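Long-range contacts in cysteine desulfurase (Thermococcus onnurineus, PDB 5B89), which probably converts L-cysteine to L-alanine, passing the sulfur to a carrier as a persulfide, with pyridoxal 5'-phosphate as cofactor: residues L115-I120 against D255-P260; A175-V180 against G204-V209; A227-F232 against G245-R250. All coordinates share one frame; numbering follows the deposited sequence.

Contact 1. Residues L115-I120 against D255-P260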
loop_
_atom_site.group_PDB
_atom_site.type_symbol
_atom_site.label_atom_id
_atom_site.label_comp_id
_atom_site.label_asym_id
_atom_site.label_seq_id
_atom_site.Cartn_x
_atom_site.Cartn_y
_atom_site.Cartn_z
ATOM N N LEU B 115 -5.706 14.194 6.924
ATOM C CA LEU B 115 -5.989 14.868 5.677
ATOM C C LEU B 115 -7.478 14.906 5.513
ATOM O O LEU B 115 -7.958 15.996 5.088
ATOM C CB LEU B 115 -5.375 14.071 4.540
ATOM C CG LEU B 115 -3.819 14.159 4.476
ATOM C CD1 LEU B 115 -3.266 13.132 3.480
ATOM C CD2 LEU B 115 -3.332 15.543 4.063
ATOM N N GLY B 116 -8.221 13.869 5.825
ATOM C CA GLY B 116 -9.644 13.840 5.612
ATOM C C GLY B 116 -10.501 14.638 6.563
ATOM O O GLY B 116 -11.625 14.894 6.256
ATOM N N LEU B 117 -9.936 15.006 7.695
ATOM C CA LEU B 117 -10.644 15.799 8.674
ATOM C C LEU B 117 -10.125 17.218 8.764
ATOM O O LEU B 117 -10.660 17.948 9.474
ATOM C CB LEU B 117 -10.555 15.212 10.089
ATOM C CG LEU B 117 -11.226 13.865 10.299
ATOM C CD1 LEU B 117 -11.026 13.435 11.731
ATOM C CD2 LEU B 117 -12.700 13.924 9.979
ATOM N N GLY B 118 -9.091 17.569 8.035
ATOM C CA GLY B 118 -8.516 18.895 8.146
ATOM C C GLY B 118 -9.513 20.012 8.022
ATOM O O GLY B 118 -9.426 20.985 8.709
ATOM N N HIS B 119 -10.448 19.813 7.142
ATOM C CA HIS B 119 -11.499 20.862 6.854
ATOM C C HIS B 119 -12.372 21.154 8.040
ATOM O O HIS B 119 -12.965 22.247 8.067
ATOM C CB HIS B 119 -12.332 20.417 5.629
ATOM C CG HIS B 119 -13.196 19.237 5.888
ATOM N ND1 HIS B 119 -14.519 19.267 6.258
ATOM C CD2 HIS B 119 -12.858 17.924 5.883
ATOM C CE1 HIS B 119 -14.971 18.040 6.426
ATOM N NE2 HIS B 119 -13.969 17.212 6.214
ATOM N N ILE B 120 -12.462 20.294 9.076
ATOM C CA ILE B 120 -13.362 20.553 10.190
ATOM C C ILE B 120 -12.789 21.570 11.179
ATOM O O ILE B 120 -13.533 22.058 12.023
ATOM C CB ILE B 120 -13.767 19.288 10.965
ATOM C CG1 ILE B 120 -12.660 18.720 11.881
ATOM C CG2 ILE B 120 -14.247 18.222 10.018
ATOM C CD1 ILE B 120 -13.131 17.602 12.834
ATOM N N ASP B 255 -20.364 11.289 6.275
ATOM C CA ASP B 255 -20.774 12.598 5.627
ATOM C C ASP B 255 -19.819 13.739 5.963
ATOM O O ASP B 255 -20.078 14.863 5.626
ATOM C CB ASP B 255 -22.212 13.010 6.119
ATOM C CG ASP B 255 -23.320 12.143 5.522
ATOM O OD1 ASP B 255 -23.086 11.509 4.472
ATOM O OD2 ASP B 255 -24.421 12.071 6.127
ATOM N N THR B 256 -18.745 13.487 6.695
ATOM C CA THR B 256 -17.846 14.512 7.237
ATOM C C THR B 256 -16.433 14.252 6.591
ATOM O O THR B 256 -15.759 15.117 6.154
ATOM C CB THR B 256 -17.687 14.379 8.789
ATOM O OG1 THR B 256 -18.948 14.599 9.400
ATOM C CG2 THR B 256 -16.640 15.393 9.374
ATOM N N PHE B 257 -16.056 12.975 6.512
ATOM C CA PHE B 257 -14.675 12.639 6.175
ATOM C C PHE B 257 -14.426 12.763 4.702
ATOM O O PHE B 257 -15.049 11.995 3.946
ATOM C CB PHE B 257 -14.440 11.212 6.641
ATOM C CG PHE B 257 -12.995 10.727 6.477
ATOM C CD1 PHE B 257 -11.992 11.226 7.286
ATOM C CD2 PHE B 257 -12.676 9.790 5.568
ATOM C CE1 PHE B 257 -10.702 10.811 7.114
ATOM C CE2 PHE B 257 -11.356 9.346 5.414
ATOM C CZ PHE B 257 -10.393 9.904 6.178
ATOM N N GLU B 258 -13.512 13.613 4.256
ATOM C CA GLU B 258 -13.236 13.788 2.846
ATOM C C GLU B 258 -12.214 12.803 2.367
ATOM O O GLU B 258 -11.194 12.688 2.967
ATOM C CB GLU B 258 -12.728 15.152 2.621
ATOM C CG GLU B 258 -12.564 15.470 1.191
ATOM C CD GLU B 258 -11.729 16.698 0.946
ATOM O OE1 GLU B 258 -11.120 16.653 -0.135
ATOM O OE2 GLU B 258 -11.659 17.641 1.796
ATOM N N PRO B 259 -12.530 11.950 1.397
ATOM C CA PRO B 259 -11.527 10.978 0.952
ATOM C C PRO B 259 -10.270 11.621 0.469
ATOM O O PRO B 259 -10.317 12.363 -0.545
ATOM C CB PRO B 259 -12.215 10.206 -0.132
ATOM C CG PRO B 259 -13.421 10.944 -0.477
ATOM C CD PRO B 259 -13.822 11.824 0.637
ATOM N N PRO B 260 -9.074 11.355 1.057
ATOM C CA PRO B 260 -7.895 12.054 0.564
ATOM C C PRO B 260 -7.410 11.550 -0.759
ATOM O O PRO B 260 -6.760 12.258 -1.488
ATOM C CB PRO B 260 -6.839 11.719 1.661
ATOM C CG PRO B 260 -7.718 11.537 2.864
ATOM C CD PRO B 260 -8.877 10.729 2.406
#

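Contact 2. Residues A175-V180 against G204-V209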
loop_
_atom_site.group_PDB
_atom_site.type_symbol
_atom_site.label_atom_id
_atom_site.label_comp_id
_atom_site.label_asym_id
_atom_site.label_seq_id
_atom_site.Cartn_x
_atom_site.Cartn_y
_atom_site.Cartn_z
ATOM N N ALA B 175 -11.606 19.843 23.540
ATOM C CA ALA B 175 -10.805 19.451 22.408
ATOM C C ALA B 175 -11.700 19.080 21.193
ATOM O O ALA B 175 -12.723 18.467 21.397
ATOM C CB ALA B 175 -9.999 18.211 22.806
ATOM N N LYS B 176 -11.223 19.373 19.979
ATOM C CA LYS B 176 -11.905 18.961 18.793
ATOM C C LYS B 176 -11.630 17.470 18.464
ATOM O O LYS B 176 -12.528 16.760 17.963
ATOM C CB LYS B 176 -11.510 19.861 17.636
ATOM C CG LYS B 176 -12.203 19.608 16.295
ATOM C CD LYS B 176 -13.480 20.371 16.360
ATOM C CE LYS B 176 -14.197 20.296 15.039
ATOM N NZ LYS B 176 -15.431 21.123 15.231
ATOM N N LEU B 177 -10.398 17.076 18.748
ATOM C CA LEU B 177 -9.945 15.708 18.365
ATOM C C LEU B 177 -8.877 15.322 19.398
ATOM O O LEU B 177 -8.053 16.125 19.802
ATOM C CB LEU B 177 -9.427 15.735 16.951
ATOM C CG LEU B 177 -8.971 14.340 16.377
ATOM C CD1 LEU B 177 -9.288 14.239 14.881
ATOM C CD2 LEU B 177 -7.515 14.066 16.628
ATOM N N VAL B 178 -8.923 14.037 19.700
ATOM C CA VAL B 178 -7.996 13.372 20.653
ATOM C C VAL B 178 -7.416 12.173 19.867
ATOM O O VAL B 178 -8.243 11.343 19.380
ATOM C CB VAL B 178 -8.682 12.927 21.869
ATOM C CG1 VAL B 178 -7.757 12.171 22.817
ATOM C CG2 VAL B 178 -9.314 14.078 22.689
ATOM N N ALA B 179 -6.100 12.067 19.829
ATOM C CA ALA B 179 -5.436 10.952 19.190
ATOM C C ALA B 179 -4.499 10.285 20.173
ATOM O O ALA B 179 -3.643 10.908 20.698
ATOM C CB ALA B 179 -4.671 11.413 17.977
ATOM N N VAL B 180 -4.679 8.998 20.388
ATOM C CA VAL B 180 -3.800 8.293 21.314
ATOM C C VAL B 180 -3.412 6.906 20.823
ATOM O O VAL B 180 -4.120 6.254 20.118
ATOM C CB VAL B 180 -4.415 8.140 22.709
ATOM C CG1 VAL B 180 -4.813 9.510 23.281
ATOM C CG2 VAL B 180 -5.598 7.228 22.645
ATOM N N GLY B 204 -17.488 15.409 23.628
ATOM C CA GLY B 204 -17.722 15.724 22.203
ATOM C C GLY B 204 -16.471 15.845 21.340
ATOM O O GLY B 204 -16.520 16.475 20.295
ATOM N N ALA B 205 -15.329 15.197 21.709
ATOM C CA ALA B 205 -14.118 15.206 20.913
ATOM C C ALA B 205 -14.125 13.949 20.006
ATOM O O ALA B 205 -14.501 12.876 20.464
ATOM C CB ALA B 205 -12.904 15.119 21.851
ATOM N N ILE B 206 -13.620 14.105 18.806
ATOM C CA ILE B 206 -13.378 12.953 17.906
ATOM C C ILE B 206 -12.216 12.124 18.550
ATOM O O ILE B 206 -11.255 12.733 18.972
ATOM C CB ILE B 206 -13.040 13.398 16.545
ATOM C CG1 ILE B 206 -14.251 14.123 15.920
ATOM C CG2 ILE B 206 -12.573 12.170 15.664
ATOM C CD1 ILE B 206 -13.872 14.887 14.691
ATOM N N PHE B 207 -12.395 10.810 18.599
ATOM C CA PHE B 207 -11.387 9.904 19.219
ATOM C C PHE B 207 -10.694 8.980 18.146
ATOM O O PHE B 207 -11.410 8.193 17.558
ATOM C CB PHE B 207 -12.074 9.118 20.307
ATOM C CG PHE B 207 -11.093 8.422 21.277
ATOM C CD1 PHE B 207 -10.099 9.138 21.918
ATOM C CD2 PHE B 207 -11.227 7.062 21.487
ATOM C CE1 PHE B 207 -9.246 8.462 22.815
ATOM C CE2 PHE B 207 -10.394 6.388 22.337
ATOM C CZ PHE B 207 -9.425 7.074 23.027
ATOM N N VAL B 208 -9.440 9.169 18.058
ATOM C CA VAL B 208 -8.583 8.421 17.112
ATOM C C VAL B 208 -7.640 7.527 17.891
ATOM O O VAL B 208 -6.905 8.010 18.766
ATOM C CB VAL B 208 -7.821 9.381 16.280
ATOM C CG1 VAL B 208 -6.926 8.679 15.230
ATOM C CG2 VAL B 208 -8.674 10.416 15.551
ATOM N N VAL B 209 -7.625 6.246 17.516
ATOM C CA VAL B 209 -6.813 5.252 18.257
ATOM C C VAL B 209 -5.725 4.680 17.261
ATOM O O VAL B 209 -6.085 4.111 16.219
ATOM C CB VAL B 209 -7.604 4.122 18.844
ATOM C CG1 VAL B 209 -6.748 3.125 19.582
ATOM C CG2 VAL B 209 -8.669 4.670 19.799
HETATM O O HOH W 1 -15.217 17.329 17.938
#

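Contact 3. Residues A227-F232 against G245-R250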
loop_
_atom_site.group_PDB
_atom_site.type_symbol
_atom_site.label_atom_id
_atom_site.label_comp_id
_atom_site.label_asym_id
_atom_site.label_seq_id
_atom_site.Cartn_x
_atom_site.Cartn_y
_atom_site.Cartn_z
ATOM N N ALA B 227 -13.951 4.251 19.849
ATOM C CA ALA B 227 -13.233 4.803 18.710
ATOM C C ALA B 227 -14.145 5.369 17.597
ATOM O O ALA B 227 -15.099 4.761 17.238
ATOM C CB ALA B 227 -12.308 3.689 18.098
ATOM N N ASP B 228 -13.740 6.523 17.113
ATOM C CA ASP B 228 -14.281 7.089 15.892
ATOM C C ASP B 228 -13.406 6.712 14.657
ATOM O O ASP B 228 -13.944 6.486 13.572
ATOM C CB ASP B 228 -14.397 8.582 15.989
ATOM C CG ASP B 228 -15.438 8.991 17.113
ATOM O OD1 ASP B 228 -16.516 8.407 17.148
ATOM O OD2 ASP B 228 -15.007 9.879 17.863
ATOM N N PHE B 229 -12.097 6.676 14.865
ATOM C CA PHE B 229 -11.135 6.206 13.835
ATOM C C PHE B 229 -10.194 5.343 14.568
ATOM O O PHE B 229 -9.793 5.602 15.715
ATOM C CB PHE B 229 -10.435 7.362 13.193
ATOM C CG PHE B 229 -11.354 8.280 12.445
ATOM C CD1 PHE B 229 -12.016 9.265 13.092
ATOM C CD2 PHE B 229 -11.499 8.176 11.073
ATOM C CE1 PHE B 229 -12.870 10.104 12.376
ATOM C CE2 PHE B 229 -12.381 8.982 10.353
ATOM C CZ PHE B 229 -13.027 9.942 11.006
ATOM N N LEU B 230 -9.726 4.298 13.850
ATOM C CA LEU B 230 -8.745 3.347 14.436
ATOM C C LEU B 230 -7.858 2.809 13.361
ATOM O O LEU B 230 -8.381 2.517 12.290
ATOM C CB LEU B 230 -9.387 2.285 15.233
ATOM C CG LEU B 230 -8.468 1.302 15.968
ATOM C CD1 LEU B 230 -9.068 0.843 17.236
ATOM C CD2 LEU B 230 -8.178 0.116 15.093
ATOM N N ALA B 231 -6.559 2.751 13.629
ATOM C CA ALA B 231 -5.580 2.305 12.564
ATOM C C ALA B 231 -4.770 1.149 13.134
ATOM O O ALA B 231 -4.440 1.124 14.319
ATOM C CB ALA B 231 -4.640 3.458 12.268
ATOM N N PHE B 232 -4.481 0.152 12.314
ATOM C CA PHE B 232 -3.496 -0.877 12.636
ATOM C C PHE B 232 -2.811 -1.392 11.401
ATOM O O PHE B 232 -3.213 -1.069 10.305
ATOM C CB PHE B 232 -4.058 -1.963 13.495
ATOM C CG PHE B 232 -5.023 -2.897 12.865
ATOM C CD1 PHE B 232 -4.546 -4.074 12.292
ATOM C CD2 PHE B 232 -6.390 -2.699 12.894
ATOM C CE1 PHE B 232 -5.365 -5.010 11.799
ATOM C CE2 PHE B 232 -7.221 -3.662 12.407
ATOM C CZ PHE B 232 -6.710 -4.832 11.810
ATOM N N GLY B 245 -2.559 -2.240 5.673
ATOM C CA GLY B 245 -3.038 -1.604 6.898
ATOM C C GLY B 245 -4.525 -1.490 6.874
ATOM O O GLY B 245 -5.204 -1.648 5.859
ATOM N N VAL B 246 -5.068 -1.068 8.025
ATOM C CA VAL B 246 -6.513 -0.862 8.189
ATOM C C VAL B 246 -6.763 0.514 8.771
ATOM O O VAL B 246 -6.031 0.960 9.635
ATOM C CB VAL B 246 -7.097 -1.978 9.081
ATOM C CG1 VAL B 246 -8.563 -1.657 9.443
ATOM C CG2 VAL B 246 -6.980 -3.319 8.456
ATOM N N LEU B 247 -7.779 1.160 8.217
ATOM C CA LEU B 247 -8.365 2.356 8.783
ATOM C C LEU B 247 -9.844 2.075 9.011
ATOM O O LEU B 247 -10.623 1.835 8.069
ATOM C CB LEU B 247 -8.178 3.571 7.936
ATOM C CG LEU B 247 -8.902 4.886 8.436
ATOM C CD1 LEU B 247 -8.398 5.223 9.766
ATOM C CD2 LEU B 247 -8.744 5.969 7.405
ATOM N N TYR B 248 -10.253 2.112 10.300
ATOM C CA TYR B 248 -11.662 2.110 10.650
ATOM C C TYR B 248 -12.168 3.486 10.746
ATOM O O TYR B 248 -11.549 4.358 11.353
ATOM C CB TYR B 248 -11.814 1.447 12.041
ATOM C CG TYR B 248 -13.126 1.690 12.793
ATOM C CD1 TYR B 248 -14.278 1.025 12.422
ATOM C CD2 TYR B 248 -13.179 2.619 13.757
ATOM C CE1 TYR B 248 -15.419 1.198 13.116
ATOM C CE2 TYR B 248 -14.328 2.829 14.441
ATOM C CZ TYR B 248 -15.437 2.129 14.087
ATOM O OH TYR B 248 -16.706 2.281 14.760
ATOM N N ILE B 249 -13.297 3.691 10.059
ATOM C CA ILE B 249 -14.060 4.961 10.050
ATOM C C ILE B 249 -15.444 4.697 10.504
ATOM O O ILE B 249 -16.240 4.009 9.852
ATOM C CB ILE B 249 -14.118 5.565 8.659
ATOM C CG1 ILE B 249 -12.718 5.779 8.043
ATOM C CG2 ILE B 249 -14.950 6.832 8.657
ATOM C CD1 ILE B 249 -12.726 6.158 6.592
ATOM N N ARG B 250 -15.787 5.170 11.721
ATOM C CA ARG B 250 -17.177 4.951 12.172
ATOM C C ARG B 250 -18.196 5.694 11.270
ATOM O O ARG B 250 -17.959 6.770 10.783
ATOM C CB ARG B 250 -17.222 5.521 13.615
ATOM C CG ARG B 250 -18.546 5.241 14.328
ATOM C CD ARG B 250 -18.524 5.268 15.832
ATOM N NE ARG B 250 -18.460 6.601 16.136
ATOM C CZ ARG B 250 -19.524 7.374 16.467
ATOM N NH1 ARG B 250 -20.790 6.918 16.352
ATOM N NH2 ARG B 250 -19.304 8.649 16.867
#

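Contact 1. Residues L115-I120 against D255-P260
Two hydrogen bonds join Glu258 and Thr256 to Gly116, in the last part of helix 106-117, and to His119 just after it. The stronger is between backbone groups: Glu258 N donates to Gly116 O over 3.0 Å and nearly straight, at 167°. The second comes from a side chain. His119 has its CG between the backbone N and the carbonyl carbon (chi1 69°), which turns the ring toward the loop, and NE2 reaches Thr256 O at 2.8 Å. Although that oxygen meets the ring at its edge and near its plane, the bond is bent to 124° and weak.

Apolar packing surrounds these bonds. Because Gly116 carries no side chain, the Phe257 ring can lie close against its backbone, with CE1 3.5 Å from Gly116 CA. The same ring receives Leu117 at its edge, where CD2 lies 3.9 Å from Phe257 CD1 and the two side chains cross at about a right angle. Farther along the loop, Pro260 CG rests 3.8 Å from Leu115 CB, and on the other flank the methyl groups Ile120 CG2 and Thr256 CG2 touch at 3.8 Å. Ile120 CG2 also lies over one face of the His119 ring, toward its rim.

Phe284 meets the Phe257 ring edge-to-face, while Arg143 of the second subunit hydrogen-bonds Pro260 O and packs on Glu258. The contact thus ties a helix end to the loop between strands 245-249 and 267-271, at the dimer interface, in the large domain of a fold-type I pyridoxal-phosphate enzyme, whose helix 106-117 begins at the cofactor pocket with Thr106 and Ser107.

Contact 2. Residues A175-V180 against G204-V209
Phe207 lays its ring against two valines of strand 177-180. With CG anti to the backbone N (chi1 -165°), the ring presents its edge to Val178, whose CG1 lies in the ring plane 3.9 Å from Phe207 CD1. Val180 approaches at a slant instead, its CG2 3.8 Å from Phe207 CZ. On this face of the sheet Val178 also uses its second branch, CG2 meeting Ala205 CB at 3.8 Å. Helix 193-203 covers the same face, setting Val193, Leu196 and Ala200 against Phe207.

That helix links the two strands in a beta-alpha-beta crossover, so strands 177-181 and 206-210 run parallel, 15° apart over these segments, as central neighbours in the large sheet. Their backbones are stitched by Val178 N to Ile206 O, Val208 N to Val178 O and Val180 N to Val208 O.

On the other face Leu177 leans obliquely over both Ile206 and Val208: its CD1 lies 4.0 Å from Ile206 CG2 and 3.9 Å from Val208 CG2. Ala179 follows, CB to CB with Val208. Helix 106-117 packs here, touching Leu177 through Leu117 and Val208 through Leu110 and Val113.

At the N-terminal end of the pair Lys176 O takes Ile206 N from well above its carbonyl plane. A water donates to the same oxygen at 2.7 Å and to Gly204 O at 2.8 Å, bridging Lys176, next to Leu177 of the strand, to the Schellman motif that terminates helix 193-203.

Contact 3. Residues A227-F232 against G245-R250
The Phe232 ring carries Val246 on one face, a CH-pi contact in which Val246 CB sits 4.0 Å from the ring centroid; the two side chains point the same way. Tyr248 instead turns its edge to the opposing backbone, where its CE2 lies 3.5 Å from Ala227 O and Leu230 N is also in the ring plane. Over one of its faces, toward the rim, is Arg250 N. Phe229 receives Leu247 CD1 at its edge and Ile249 CG2 obliquely.

Arg250 bends at chi3 (75°), bringing the edge of its guanidinium to Asp228: NE and NH2 both donate to OD1, each at 2.8 Å, with carboxylate and guanidinium planes 36° apart. The other carboxylate oxygen, OD2, accepts from Phe207 N, so this buried acid is held at both oxygens, and Arg250 NH2 also has a salt bridge to Glu252.

Along the strands, Leu230-Tyr248 and Phe232-Val246 are hydrogen-bonded pairs of antiparallel strands. They form a beta hairpin in which Ser233, at the end of the first strand, and His235 and Lys236, in the connection, line the pyridoxal-phosphate pocket.

Contacts 2 and 3 share one seven-stranded sheet: strands 206-210 and 229-233 are neighbours, and Val209 N lies 2.9 Å from Phe229 O in a probable hydrogen bond. Contact 1 closes the chain loop within which both others fall, and packs against each. Its Ile120 CD1 reaches Ile206 CD1 at 3.4 Å, and Phe257 CE2 lies 3.7 Å from Ile249 CD1; Leu117 touches Leu177 on one hand and Phe229 on the other. The centres stand 13 to 14 Å apart. Contact 3 comes nearest the cofactor, with Gly245 about 7 Å from pyridoxal phosphate, against about 9 Å for the Val209 side chain and 14 Å for that of Leu115.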